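Local coordinates for protein tyrosine--tRNA ligase, mitochondrial (Emericella nidulans, PDB 5IHX) that probably attaches L-tyrosine to mitochondrial tRNA(Tyr) in an ATP-dependent reaction, and binds tyrosine in its catalytic domain, at residues A[68-73]-A[235-240]; A[83-88]-A[280-285]; A[47-52]-A[241-246]. All coordinates share one frame; numbering follows the deposited sequence.

Contact 1. Residues A[68-73]-A[235-240]. With TYR (tyrosine), chain C.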
ATOM      1  N   ILE A  68      -3.884  20.866  16.712  1.00 21.73           N
ATOM      2  CA  ILE A  68      -4.563  20.971  15.427  1.00 26.97           C
ATOM      3  C   ILE A  68      -3.517  21.043  14.323  1.00 28.05           C
ATOM      4  O   ILE A  68      -2.448  21.609  14.529  1.00 25.76           O
ATOM      5  CB  ILE A  68      -5.483  22.209  15.364  1.00 28.76           C
ATOM      6  CG1 ILE A  68      -6.138  22.323  13.986  1.00 32.19           C
ATOM      7  CG2 ILE A  68      -4.701  23.475  15.698  1.00 38.89           C
ATOM      8  CD1 ILE A  68      -7.268  23.334  13.927  1.00 37.59           C
ATOM      9  N   TYR A  69      -3.804  20.452  13.165  1.00 25.71           N
ATOM     10  CA  TYR A  69      -2.853  20.497  12.059  1.00 24.31           C
ATOM     11  C   TYR A  69      -3.523  20.693  10.710  1.00 22.72           C
ATOM     12  O   TYR A  69      -4.708  20.406  10.532  1.00 27.20           O
ATOM     13  CB  TYR A  69      -2.000  19.221  12.029  1.00 20.75           C
ATOM     14  CG  TYR A  69      -2.543  18.090  11.177  1.00 27.52           C
ATOM     15  CD1 TYR A  69      -2.106  17.915   9.870  1.00 33.72           C
ATOM     16  CD2 TYR A  69      -3.463  17.182  11.686  1.00 30.06           C
ATOM     17  CE1 TYR A  69      -2.583  16.882   9.085  1.00 26.71           C
ATOM     18  CE2 TYR A  69      -3.946  16.138  10.906  1.00 29.34           C
ATOM     19  CZ  TYR A  69      -3.499  15.994   9.607  1.00 41.69           C
ATOM     20  OH  TYR A  69      -3.971  14.963   8.824  1.00 40.56           O
ATOM     21  N   ALA A  70      -2.737  21.216   9.773  1.00 27.22           N
ATOM     22  CA  ALA A  70      -3.141  21.348   8.382  1.00 28.42           C
ATOM     23  C   ALA A  70      -2.022  20.804   7.512  1.00 29.86           C
ATOM     24  O   ALA A  70      -0.846  20.992   7.824  1.00 25.08           O
ATOM     25  CB  ALA A  70      -3.433  22.791   8.043  1.00 27.14           C
ATOM     26  N   GLY A  71      -2.392  20.124   6.432  1.00 29.97           N
ATOM     27  CA  GLY A  71      -1.421  19.527   5.534  1.00 26.87           C
ATOM     28  C   GLY A  71      -1.325  20.255   4.209  1.00 30.78           C
ATOM     29  O   GLY A  71      -2.283  20.883   3.764  1.00 32.14           O
ATOM     30  N   VAL A  72      -0.157  20.174   3.580  1.00 28.20           N
ATOM     31  CA  VAL A  72       0.035  20.743   2.254  1.00 29.46           C
ATOM     32  C   VAL A  72       1.002  19.869   1.460  1.00 29.90           C
ATOM     33  O   VAL A  72       2.049  19.469   1.969  1.00 31.70           O
ATOM     34  CB  VAL A  72       0.562  22.201   2.323  1.00 37.40           C
ATOM     35  CG1 VAL A  72       1.842  22.286   3.153  1.00 35.49           C
ATOM     36  CG2 VAL A  72       0.798  22.755   0.923  1.00 37.69           C
ATOM     37  N   ASP A  73       0.628  19.556   0.222  1.00 33.24           N
ATOM     38  CA  ASP A  73       1.476  18.761  -0.661  1.00 46.70           C
ATOM     39  C   ASP A  73       2.296  19.686  -1.565  1.00 44.07           C
ATOM     40  O   ASP A  73       1.730  20.515  -2.279  1.00 42.91           O
ATOM     41  CB  ASP A  73       0.641  17.797  -1.509  1.00 48.79           C
ATOM     42  CG  ASP A  73       0.201  16.562  -0.735  1.00 54.33           C
ATOM     43  OD1 ASP A  73      -0.542  15.736  -1.307  1.00 51.49           O
ATOM     44  OD2 ASP A  73       0.626  16.391   0.428  1.00 50.79           O
ATOM     45  N   VAL A 235      -7.360  17.431  16.236  1.00 28.62           N
ATOM     46  CA  VAL A 235      -8.126  18.146  15.214  1.00 23.73           C
ATOM     47  C   VAL A 235      -7.343  18.347  13.915  1.00 25.98           C
ATOM     48  O   VAL A 235      -6.136  18.576  13.938  1.00 29.36           O
ATOM     49  CB  VAL A 235      -8.585  19.531  15.731  1.00 28.36           C
ATOM     50  CG1 VAL A 235      -9.492  20.216  14.713  1.00 30.38           C
ATOM     51  CG2 VAL A 235      -9.299  19.394  17.069  1.00 34.30           C
ATOM     52  N   GLN A 236      -8.038  18.239  12.783  1.00 20.88           N
ATOM     53  CA  GLN A 236      -7.456  18.579  11.487  1.00 29.10           C
ATOM     54  C   GLN A 236      -8.286  19.652  10.796  1.00 29.91           C
ATOM     55  O   GLN A 236      -9.515  19.600  10.816  1.00 26.95           O
ATOM     56  CB  GLN A 236      -7.354  17.352  10.578  1.00 30.08           C
ATOM     57  CG  GLN A 236      -6.806  17.685   9.185  1.00 27.87           C
ATOM     58  CD  GLN A 236      -6.674  16.481   8.257  1.00 34.96           C
ATOM     59  OE1 GLN A 236      -6.277  16.627   7.101  1.00 38.46           O
ATOM     60  NE2 GLN A 236      -7.000  15.294   8.756  1.00 33.92           N
ATOM     61  N   VAL A 237      -7.602  20.618  10.186  1.00 25.72           N
ATOM     62  CA  VAL A 237      -8.250  21.619   9.348  1.00 22.34           C
ATOM     63  C   VAL A 237      -7.692  21.552   7.928  1.00 25.95           C
ATOM     64  O   VAL A 237      -6.502  21.323   7.728  1.00 27.01           O
ATOM     65  CB  VAL A 237      -8.069  23.046   9.922  1.00 29.89           C
ATOM     66  CG1 VAL A 237      -6.595  23.389  10.069  1.00 33.43           C
ATOM     67  CG2 VAL A 237      -8.770  24.075   9.039  1.00 33.13           C
ATOM     68  N   GLY A 238      -8.566  21.743   6.944  1.00 27.76           N
ATOM     69  CA  GLY A 238      -8.161  21.721   5.551  1.00 26.28           C
ATOM     70  C   GLY A 238      -9.016  22.634   4.698  1.00 27.42           C
ATOM     71  O   GLY A 238      -9.938  23.278   5.195  1.00 23.61           O
ATOM     72  N   GLY A 239      -8.697  22.707   3.409  1.00 24.89           N
ATOM     73  CA  GLY A 239      -9.499  23.471   2.472  1.00 30.00           C
ATOM     74  C   GLY A 239     -10.880  22.860   2.308  1.00 30.18           C
ATOM     75  O   GLY A 239     -11.127  21.740   2.753  1.00 35.16           O
ATOM     76  N   SER A 240     -11.782  23.602   1.672  1.00 33.05           N
ATOM     77  CA  SER A 240     -13.159  23.155   1.466  1.00 44.30           C
ATOM     78  C   SER A 240     -13.259  21.784   0.792  1.00 32.50           C
ATOM     79  O   SER A 240     -14.119  20.977   1.142  1.00 48.71           O
ATOM     80  CB  SER A 240     -13.918  24.185   0.632  1.00 54.50           C
ATOM     81  OG  SER A 240     -13.203  24.495  -0.550  1.00 61.38           O
TER
HETATM   82  N   TYR C 501      -4.349  16.137   0.856  1.00 56.37           N
HETATM   83  CA  TYR C 501      -4.178  17.585   1.167  1.00 53.00           C
HETATM   84  C   TYR C 501      -4.224  18.424  -0.106  1.00 64.03           C
HETATM   85  O   TYR C 501      -4.596  19.599  -0.082  1.00 65.23           O
HETATM   86  CB  TYR C 501      -2.859  17.822   1.903  1.00 42.72           C
HETATM   87  CG  TYR C 501      -2.653  16.898   3.078  1.00 46.65           C
HETATM   88  CD1 TYR C 501      -3.473  16.975   4.197  1.00 37.83           C
HETATM   89  CD2 TYR C 501      -1.642  15.946   3.070  1.00 41.38           C
HETATM   90  CE1 TYR C 501      -3.290  16.134   5.273  1.00 42.87           C
HETATM   91  CE2 TYR C 501      -1.452  15.100   4.140  1.00 40.14           C
HETATM   92  CZ  TYR C 501      -2.278  15.199   5.241  1.00 45.09           C
HETATM   93  OH  TYR C 501      -2.094  14.357   6.311  1.00 52.22           O
HETATM   94  OXT TYR C 501      -3.884  17.944  -1.187  1.00 60.43           O
HETATM   95  O   HOH W   1      -5.312  19.423   6.288  1.00 32.71           O
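One water bridges Gly71 and the strand beside it: it accepts from Gly71 N at 3.0 Å and donates to Val237 O at 2.7 Å and to Gln236 OE1 at 3.1 Å. It sits where two neighbouring parallel strands, 68-72 and 235-238, splay apart in the Rossmann-like nucleotide-binding fold of class I synthetases. Before that point the backbones pair directly. Val237 N reaches Tyr69 O at 2.9 Å in an almost straight bond (170°), and Tyr69 N reaches Val235 O at 3.1 Å.

On one face of the sheet, Ile68 CD1 rests against a CG1 methyl of both Val235 and Val237, beneath helix 84-95. The opposite face carries Tyr69 and Gln236 into the tyrosine pocket. With chi1 at 177° and the chain extended beyond CG, Gln236 lays its CG over the Tyr69 ring, 4.0 Å from the centroid, as a CH-pi contact. Its amide, 29° from the ring plane, lies next to the phenol oxygen without hydrogen-bonding to it; OE1 instead accepts from Gln221 NE2 as well as from the water. Farther along, Gly71, which has no side chain, lets its CA come within 3.5 Å of the ligand's CD1. The Tyr69 hydroxyl donates to the ligand's phenol oxygen, OH to OH, at 3.2 Å.

Contact 2. Residues A[83-88]-A[280-285]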
ATOM      1  N   HIS A  83      -3.771  28.728  -0.567  1.00 40.01           N
ATOM      2  CA  HIS A  83      -3.441  27.790   0.510  1.00 38.33           C
ATOM      3  C   HIS A  83      -3.624  28.375   1.904  1.00 36.81           C
ATOM      4  O   HIS A  83      -3.539  27.654   2.897  1.00 41.68           O
ATOM      5  CB  HIS A  83      -1.981  27.321   0.410  1.00 44.35           C
ATOM      6  CG  HIS A  83      -1.695  26.403  -0.737  1.00 60.65           C
ATOM      7  ND1 HIS A  83      -1.084  26.825  -1.899  1.00 51.64           N
ATOM      8  CD2 HIS A  83      -1.893  25.071  -0.879  1.00 76.24           C
ATOM      9  CE1 HIS A  83      -0.941  25.796  -2.716  1.00 55.42           C
ATOM     10  NE2 HIS A  83      -1.424  24.721  -2.121  1.00 76.45           N
ATOM     11  N   MET A  84      -3.864  29.677   1.986  1.00 32.80           N
ATOM     12  CA  MET A  84      -3.650  30.387   3.243  1.00 33.93           C
ATOM     13  C   MET A  84      -4.667  30.166   4.362  1.00 30.33           C
ATOM     14  O   MET A  84      -4.285  30.173   5.531  1.00 34.11           O
ATOM     15  CB  MET A  84      -3.567  31.889   2.966  1.00 39.18           C
ATOM     16  CG  MET A  84      -2.190  32.365   2.530  1.00 43.65           C
ATOM     17  SD  MET A  84      -0.862  31.838   3.637  1.00 44.71           S
ATOM     18  CE  MET A  84      -1.340  32.658   5.157  1.00 43.97           C
ATOM     19  N   LEU A  85      -5.942  29.976   4.033  1.00 29.50           N
ATOM     20  CA  LEU A  85      -6.972  30.013   5.073  1.00 31.46           C
ATOM     21  C   LEU A  85      -6.784  28.928   6.138  1.00 27.43           C
ATOM     22  O   LEU A  85      -6.915  29.211   7.328  1.00 26.16           O
ATOM     23  CB  LEU A  85      -8.375  29.921   4.463  1.00 28.54           C
ATOM     24  CG  LEU A  85      -8.808  31.106   3.587  1.00 29.36           C
ATOM     25  CD1 LEU A  85     -10.290  31.013   3.251  1.00 34.82           C
ATOM     26  CD2 LEU A  85      -8.483  32.456   4.223  1.00 28.63           C
ATOM     27  N   PRO A  86      -6.472  27.687   5.729  1.00 27.90           N
ATOM     28  CA  PRO A  86      -6.171  26.709   6.781  1.00 30.20           C
ATOM     29  C   PRO A  86      -4.987  27.130   7.656  1.00 30.26           C
ATOM     30  O   PRO A  86      -4.951  26.815   8.844  1.00 26.22           O
ATOM     31  CB  PRO A  86      -5.843  25.439   5.994  1.00 30.57           C
ATOM     32  CG  PRO A  86      -6.585  25.586   4.719  1.00 28.08           C
ATOM     33  CD  PRO A  86      -6.558  27.056   4.401  1.00 23.09           C
ATOM     34  N   PHE A  87      -4.030  27.841   7.073  1.00 22.19           N
ATOM     35  CA  PHE A  87      -2.868  28.289   7.834  1.00 23.60           C
ATOM     36  C   PHE A  87      -3.177  29.550   8.638  1.00 24.11           C
ATOM     37  O   PHE A  87      -2.522  29.822   9.644  1.00 28.41           O
ATOM     38  CB  PHE A  87      -1.670  28.497   6.908  1.00 32.21           C
ATOM     39  CG  PHE A  87      -1.201  27.226   6.256  1.00 41.02           C
ATOM     40  CD1 PHE A  87      -0.731  26.178   7.028  1.00 46.22           C
ATOM     41  CD2 PHE A  87      -1.217  27.079   4.881  1.00 62.32           C
ATOM     42  CE1 PHE A  87      -0.302  25.002   6.446  1.00 54.21           C
ATOM     43  CE2 PHE A  87      -0.785  25.905   4.291  1.00 65.89           C
ATOM     44  CZ  PHE A  87      -0.323  24.867   5.076  1.00 58.87           C
ATOM     45  N   MET A  88      -4.174  30.316   8.206  1.00 23.17           N
ATOM     46  CA  MET A  88      -4.679  31.414   9.022  1.00 23.87           C
ATOM     47  C   MET A  88      -5.308  30.835  10.290  1.00 28.72           C
ATOM     48  O   MET A  88      -5.200  31.418  11.370  1.00 29.09           O
ATOM     49  CB  MET A  88      -5.698  32.261   8.256  1.00 27.79           C
ATOM     50  CG  MET A  88      -5.126  33.030   7.071  1.00 29.17           C
ATOM     51  SD  MET A  88      -3.772  34.147   7.490  1.00 34.26           S
ATOM     52  CE  MET A  88      -4.520  35.150   8.772  1.00 27.39           C
ATOM     53  N   THR A 280     -13.434  22.464   7.707  1.00 34.70           N
ATOM     54  CA  THR A 280     -12.869  23.031   6.492  1.00 35.99           C
ATOM     55  C   THR A 280     -12.967  24.549   6.489  1.00 31.59           C
ATOM     56  O   THR A 280     -13.767  25.135   7.222  1.00 26.43           O
ATOM     57  CB  THR A 280     -13.582  22.493   5.242  1.00 40.50           C
ATOM     58  OG1 THR A 280     -14.969  22.849   5.291  1.00 36.96           O
ATOM     59  CG2 THR A 280     -13.446  20.981   5.155  1.00 36.98           C
ATOM     60  N   THR A 281     -12.148  25.174   5.650  1.00 28.55           N
ATOM     61  CA  THR A 281     -12.174  26.618   5.459  1.00 28.01           C
ATOM     62  C   THR A 281     -12.884  26.913   4.138  1.00 34.11           C
ATOM     63  O   THR A 281     -12.895  26.067   3.244  1.00 36.40           O
ATOM     64  CB  THR A 281     -10.749  27.210   5.457  1.00 27.13           C
ATOM     65  OG1 THR A 281      -9.947  26.533   4.481  1.00 34.85           O
ATOM     66  CG2 THR A 281     -10.100  27.050   6.825  1.00 29.58           C
ATOM     67  N   PRO A 282     -13.485  28.110   4.009  1.00 34.77           N
ATOM     68  CA  PRO A 282     -14.290  28.445   2.824  1.00 35.20           C
ATOM     69  C   PRO A 282     -13.512  28.490   1.508  1.00 41.87           C
ATOM     70  O   PRO A 282     -12.293  28.667   1.506  1.00 33.49           O
ATOM     71  CB  PRO A 282     -14.849  29.835   3.160  1.00 34.20           C
ATOM     72  CG  PRO A 282     -13.970  30.370   4.231  1.00 40.79           C
ATOM     73  CD  PRO A 282     -13.513  29.187   5.014  1.00 34.31           C
ATOM     74  N   LEU A 283     -14.236  28.323   0.403  1.00 48.93           N
ATOM     75  CA  LEU A 283     -13.655  28.396  -0.936  1.00 57.69           C
ATOM     76  C   LEU A 283     -13.560  29.828  -1.448  1.00 51.58           C
ATOM     77  O   LEU A 283     -14.551  30.560  -1.462  1.00 51.55           O
ATOM     78  CB  LEU A 283     -14.489  27.571  -1.919  1.00 65.55           C
ATOM     79  CG  LEU A 283     -13.936  27.430  -3.342  1.00 70.26           C
ATOM     80  CD1 LEU A 283     -12.589  26.717  -3.349  1.00 67.64           C
ATOM     81  CD2 LEU A 283     -14.936  26.712  -4.235  1.00 75.61           C
ATOM     82  N   LEU A 284     -12.356  30.226  -1.843  1.00 49.73           N
ATOM     83  CA  LEU A 284     -12.121  31.547  -2.417  1.00 62.38           C
ATOM     84  C   LEU A 284     -12.461  31.570  -3.910  1.00 66.12           C
ATOM     85  O   LEU A 284     -11.944  30.757  -4.676  1.00 63.26           O
ATOM     86  CB  LEU A 284     -10.670  31.967  -2.186  1.00 65.92           C
ATOM     87  CG  LEU A 284     -10.270  32.061  -0.710  1.00 70.02           C
ATOM     88  CD1 LEU A 284      -8.764  32.197  -0.561  1.00 71.61           C
ATOM     89  CD2 LEU A 284     -10.983  33.225  -0.035  1.00 64.53           C
ATOM     90  N   THR A 285     -13.324  32.500  -4.316  1.00 62.53           N
ATOM     91  CA  THR A 285     -13.682  32.658  -5.726  1.00 75.73           C
ATOM     92  C   THR A 285     -13.170  33.983  -6.283  1.00 81.23           C
ATOM     93  O   THR A 285     -12.897  34.919  -5.530  1.00 76.72           O
ATOM     94  CB  THR A 285     -15.208  32.599  -5.939  1.00 79.84           C
ATOM     95  OG1 THR A 285     -15.835  33.688  -5.249  1.00 84.72           O
ATOM     96  CG2 THR A 285     -15.773  31.278  -5.439  1.00 79.97           C
TER
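The opening turn of helix 84-95 lies beside the irregular chain that leaves strand 277-280, the two backbones coming nearest at Pro86 and Thr281, whose CA atoms are 6.1 Å apart, and no hydrogen bond spans them. Leu85 carries most of the contact. Its CG stands anti to the carbonyl carbon (chi1 -66°), and one methyl, CD1, does most of the touching: it lies 3.9 Å from Pro282 CG, 4.0 Å from Leu284 CD2 and 3.5 Å from the carbonyl oxygen Pro282 O. The leucine crosses the proline ring at about a right angle, while Leu284 CD2 meets the same Leu85 methyl. Closer to the helix axis, Leu85 CB abuts Thr281 CB at 3.7 Å.

Thr281 also faces Pro86, with OG1 set 3.4 Å from Pro86 CD. That hydroxyl has its polar partner elsewhere, in a weak hydrogen bond with Gly238 O, so it presents itself to the proline ring as a packing surface. Helix 321-331 closes over the group, Phe331 touching both leucines and Met330 touching Pro282.

The location is telling: His83 ends the His-Val-Gly-His form of the class I HIGH signature, and the chain soon after Thr285 is not modelled (288-297), a gap that contains Lys-Phe-Gly-Lys-Ser, which matches the KMSKS signature. With mainly apolar groups meeting and no hydrogen bond across it, the contact rests on van der Waals packing, and its one side-chain hydroxyl, Thr281 OG1, spends its polarity outside it.

Contact 3. Residues A[47-52]-A[241-246]. With TYR (tyrosine), chain C.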
ATOM      1  N   ILE A  47     -14.541  29.197   9.322  1.00 29.05           N
ATOM      2  CA  ILE A  47     -15.110  27.849   9.274  1.00 34.60           C
ATOM      3  C   ILE A  47     -16.197  27.748   8.208  1.00 35.80           C
ATOM      4  O   ILE A  47     -17.180  28.486   8.244  1.00 32.44           O
ATOM      5  CB  ILE A  47     -15.706  27.427  10.632  1.00 30.73           C
ATOM      6  CG1 ILE A  47     -14.646  27.540  11.730  1.00 30.96           C
ATOM      7  CG2 ILE A  47     -16.272  26.004  10.541  1.00 36.53           C
ATOM      8  CD1 ILE A  47     -15.102  27.071  13.100  1.00 40.06           C
ATOM      9  N   HIS A  48     -16.012  26.825   7.268  1.00 36.03           N
ATOM     10  CA  HIS A  48     -17.015  26.552   6.245  1.00 33.51           C
ATOM     11  C   HIS A  48     -17.907  25.399   6.699  1.00 37.29           C
ATOM     12  O   HIS A  48     -19.088  25.593   6.990  1.00 39.97           O
ATOM     13  CB  HIS A  48     -16.352  26.225   4.907  1.00 30.64           C
ATOM     14  CG  HIS A  48     -17.328  25.917   3.815  1.00 50.07           C
ATOM     15  ND1 HIS A  48     -18.334  26.784   3.454  1.00 61.65           N
ATOM     16  CD2 HIS A  48     -17.451  24.836   3.007  1.00 48.67           C
ATOM     17  CE1 HIS A  48     -19.038  26.252   2.467  1.00 56.23           C
ATOM     18  NE2 HIS A  48     -18.522  25.072   2.179  1.00 53.54           N
ATOM     19  N   ASP A  49     -17.332  24.200   6.746  1.00 38.03           N
ATOM     20  CA  ASP A  49     -18.024  23.016   7.248  1.00 35.22           C
ATOM     21  C   ASP A  49     -17.257  22.377   8.394  1.00 35.53           C
ATOM     22  O   ASP A  49     -16.027  22.355   8.392  1.00 44.91           O
ATOM     23  CB  ASP A  49     -18.218  21.978   6.136  1.00 46.77           C
ATOM     24  CG  ASP A  49     -19.274  22.385   5.126  1.00 61.46           C
ATOM     25  OD1 ASP A  49     -20.219  23.113   5.500  1.00 70.59           O
ATOM     26  OD2 ASP A  49     -19.163  21.963   3.955  1.00 66.64           O
ATOM     27  N   VAL A  50     -17.995  21.853   9.367  1.00 33.42           N
ATOM     28  CA  VAL A  50     -17.410  21.047  10.426  1.00 30.26           C
ATOM     29  C   VAL A  50     -17.574  19.579  10.063  1.00 35.84           C
ATOM     30  O   VAL A  50     -18.682  19.113   9.808  1.00 37.23           O
ATOM     31  CB  VAL A  50     -18.064  21.327  11.796  1.00 28.42           C
ATOM     32  CG1 VAL A  50     -17.537  20.359  12.858  1.00 28.30           C
ATOM     33  CG2 VAL A  50     -17.828  22.769  12.212  1.00 27.52           C
ATOM     34  N   VAL A  51     -16.459  18.858  10.029  1.00 43.38           N
ATOM     35  CA  VAL A  51     -16.490  17.425   9.777  1.00 38.34           C
ATOM     36  C   VAL A  51     -16.851  16.720  11.078  1.00 40.47           C
ATOM     37  O   VAL A  51     -15.982  16.247  11.810  1.00 41.86           O
ATOM     38  CB  VAL A  51     -15.144  16.912   9.241  1.00 34.45           C
ATOM     39  CG1 VAL A  51     -15.233  15.428   8.916  1.00 37.77           C
ATOM     40  CG2 VAL A  51     -14.740  17.698   8.003  1.00 37.35           C
ATOM     41  N   GLY A  52     -18.149  16.670  11.353  1.00 42.02           N
ATOM     42  CA  GLY A  52     -18.658  16.187  12.620  1.00 28.49           C
ATOM     43  C   GLY A  52     -19.665  17.183  13.155  1.00 31.57           C
ATOM     44  O   GLY A  52     -20.255  17.947  12.389  1.00 36.18           O
ATOM     45  N   ASP A 241     -12.379  21.521  -0.169  1.00 32.26           N
ATOM     46  CA  ASP A 241     -12.443  20.277  -0.934  1.00 38.37           C
ATOM     47  C   ASP A 241     -11.889  19.076  -0.166  1.00 42.81           C
ATOM     48  O   ASP A 241     -11.855  17.963  -0.691  1.00 43.23           O
ATOM     49  CB  ASP A 241     -11.680  20.427  -2.252  1.00 52.49           C
ATOM     50  CG  ASP A 241     -10.182  20.558  -2.047  1.00 73.12           C
ATOM     51  OD1 ASP A 241      -9.767  21.121  -1.011  1.00 80.45           O
ATOM     52  OD2 ASP A 241      -9.419  20.091  -2.918  1.00 79.36           O
ATOM     53  N   GLN A 242     -11.465  19.298   1.075  1.00 36.63           N
ATOM     54  CA  GLN A 242     -10.865  18.237   1.882  1.00 35.53           C
ATOM     55  C   GLN A 242     -11.866  17.588   2.831  1.00 31.86           C
ATOM     56  O   GLN A 242     -11.487  16.766   3.665  1.00 32.64           O
ATOM     57  CB  GLN A 242      -9.677  18.785   2.676  1.00 37.75           C
ATOM     58  CG  GLN A 242      -8.478  19.135   1.814  1.00 37.44           C
ATOM     59  CD  GLN A 242      -7.895  17.914   1.130  1.00 41.78           C
ATOM     60  OE1 GLN A 242      -7.541  16.933   1.787  1.00 43.34           O
ATOM     61  NE2 GLN A 242      -7.813  17.956  -0.193  1.00 47.60           N
ATOM     62  N   TYR A 243     -13.137  17.958   2.707  1.00 27.50           N
ATOM     63  CA  TYR A 243     -14.176  17.402   3.568  1.00 34.14           C
ATOM     64  C   TYR A 243     -14.158  15.876   3.536  1.00 35.84           C
ATOM     65  O   TYR A 243     -14.145  15.228   4.583  1.00 35.08           O
ATOM     66  CB  TYR A 243     -15.558  17.912   3.159  1.00 40.13           C
ATOM     67  CG  TYR A 243     -16.642  17.521   4.136  1.00 45.96           C
ATOM     68  CD1 TYR A 243     -17.299  16.302   4.023  1.00 49.16           C
ATOM     69  CD2 TYR A 243     -17.001  18.362   5.179  1.00 48.51           C
ATOM     70  CE1 TYR A 243     -18.285  15.936   4.917  1.00 50.00           C
ATOM     71  CE2 TYR A 243     -17.985  18.006   6.078  1.00 48.68           C
ATOM     72  CZ  TYR A 243     -18.625  16.791   5.943  1.00 55.79           C
ATOM     73  OH  TYR A 243     -19.606  16.431   6.837  1.00 60.61           O
ATOM     74  N   GLY A 244     -14.151  15.314   2.330  1.00 43.83           N
ATOM     75  CA  GLY A 244     -14.139  13.873   2.148  1.00 34.07           C
ATOM     76  C   GLY A 244     -12.975  13.182   2.833  1.00 33.33           C
ATOM     77  O   GLY A 244     -13.174  12.210   3.564  1.00 40.12           O
ATOM     78  N   ASN A 245     -11.760  13.670   2.596  1.00 30.60           N
ATOM     79  CA  ASN A 245     -10.570  13.080   3.209  1.00 30.80           C
ATOM     80  C   ASN A 245     -10.587  13.187   4.728  1.00 26.91           C
ATOM     81  O   ASN A 245     -10.188  12.254   5.424  1.00 34.95           O
ATOM     82  CB  ASN A 245      -9.297  13.731   2.663  1.00 46.41           C
ATOM     83  CG  ASN A 245      -9.047  13.398   1.202  1.00 56.98           C
ATOM     84  OD1 ASN A 245      -9.479  12.357   0.708  1.00 54.00           O
ATOM     85  ND2 ASN A 245      -8.331  14.277   0.509  1.00 53.17           N
ATOM     86  N   ILE A 246     -11.041  14.324   5.244  1.00 33.74           N
ATOM     87  CA  ILE A 246     -11.081  14.525   6.686  1.00 34.14           C
ATOM     88  C   ILE A 246     -12.157  13.632   7.304  1.00 34.88           C
ATOM     89  O   ILE A 246     -11.952  13.069   8.378  1.00 35.79           O
ATOM     90  CB  ILE A 246     -11.336  16.006   7.043  1.00 28.91           C
ATOM     91  CG1 ILE A 246     -10.161  16.861   6.566  1.00 30.36           C
ATOM     92  CG2 ILE A 246     -11.525  16.177   8.552  1.00 27.81           C
ATOM     93  CD1 ILE A 246     -10.354  18.356   6.737  1.00 31.97           C
TER
HETATM   94  N   TYR C 501      -4.349  16.137   0.856  1.00 56.37           N
HETATM   95  CA  TYR C 501      -4.178  17.585   1.167  1.00 53.00           C
HETATM   96  C   TYR C 501      -4.224  18.424  -0.106  1.00 64.03           C
HETATM   97  O   TYR C 501      -4.596  19.599  -0.082  1.00 65.23           O
HETATM   98  CB  TYR C 501      -2.859  17.822   1.903  1.00 42.72           C
HETATM   99  CG  TYR C 501      -2.653  16.898   3.078  1.00 46.65           C
HETATM  100  CD1 TYR C 501      -3.473  16.975   4.197  1.00 37.83           C
HETATM  101  CD2 TYR C 501      -1.642  15.946   3.070  1.00 41.38           C
HETATM  102  CE1 TYR C 501      -3.290  16.134   5.273  1.00 42.87           C
HETATM  103  CE2 TYR C 501      -1.452  15.100   4.140  1.00 40.14           C
HETATM  104  CZ  TYR C 501      -2.278  15.199   5.241  1.00 45.09           C
HETATM  105  OH  TYR C 501      -2.094  14.357   6.311  1.00 52.22           O
HETATM  106  OXT TYR C 501      -3.884  17.944  -1.187  1.00 60.43           O
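The tyrosine pocket is bordered by the start of helix 243-259, and the outward side of that same turn, Tyr243 and Ile246, packs on Val51. Val51 supplies the common surface. Its CG2 methyl lies 3.6 Å from Ile246 CG2 and 3.7 Å from Tyr243 CD2, thus filling the notch between two residues one helical turn apart. A trans chi1 (-172°) carries the Tyr243 ring out from the helix and alongside the 47-52 chain. There Asp49 CB approaches Tyr243 CD2 at 3.9 Å, and the carbonyl oxygen Val50 O lies at the ring edge, near its plane, 4.0 Å from Tyr243 CE2. All of this is van der Waals contact; no hydrogen bond joins the two segments.

Val51 belongs to the short strand 50-51, which runs antiparallel to strand 277-280 at the margin of the otherwise parallel sheet of this Rossmann-like domain, with a backbone bond between Val51 and Gly278. The strand ends abruptly: Val51 is the centre of an inverse gamma turn, marked by a weak bond from Gly52 N to Val50 O at 2.9 Å.

Across the helix from Val51, Gln242 occupies the N-cap position and bends at chi2 toward the substrate. Its OE1 accepts a nearly straight bond (173°) from Asn245 ND2 at 3.1 Å, the donor standing above the carbonyl plane, and weaker ones from Gln221 NE2 and from the ligand's amino nitrogen N, 3.4 Å away. Gln242 NE2 bonds in turn to Asp113 OD1, which also binds the ligand, so the amide's rotation is fixed from both of its ends.

All three contacts gather around strand 235-238 and its sheet, their centres 9 to 12 Å apart. In chain order the segments run 47-52, 68-73, 83-88, 235-240, 241-246, 280-285: contact 1 falls within the span of contact 3, while contact 2 crosses both. Strand 68-72 leads into helix 84-95, and strand 235-238 into helix 243-259, so contact 1 joins the strands whose following helices take part in contacts 2 and 3. Gly238 O meets Thr281 N at 2.9 Å, and Thr280 N meets Asp49 O at 2.7 Å, linking contact 2 to each neighbour. Tyrosine touches contacts 1 and 3; its site lies on the sheet face opposite the HIGH-bearing helix start of contact 2.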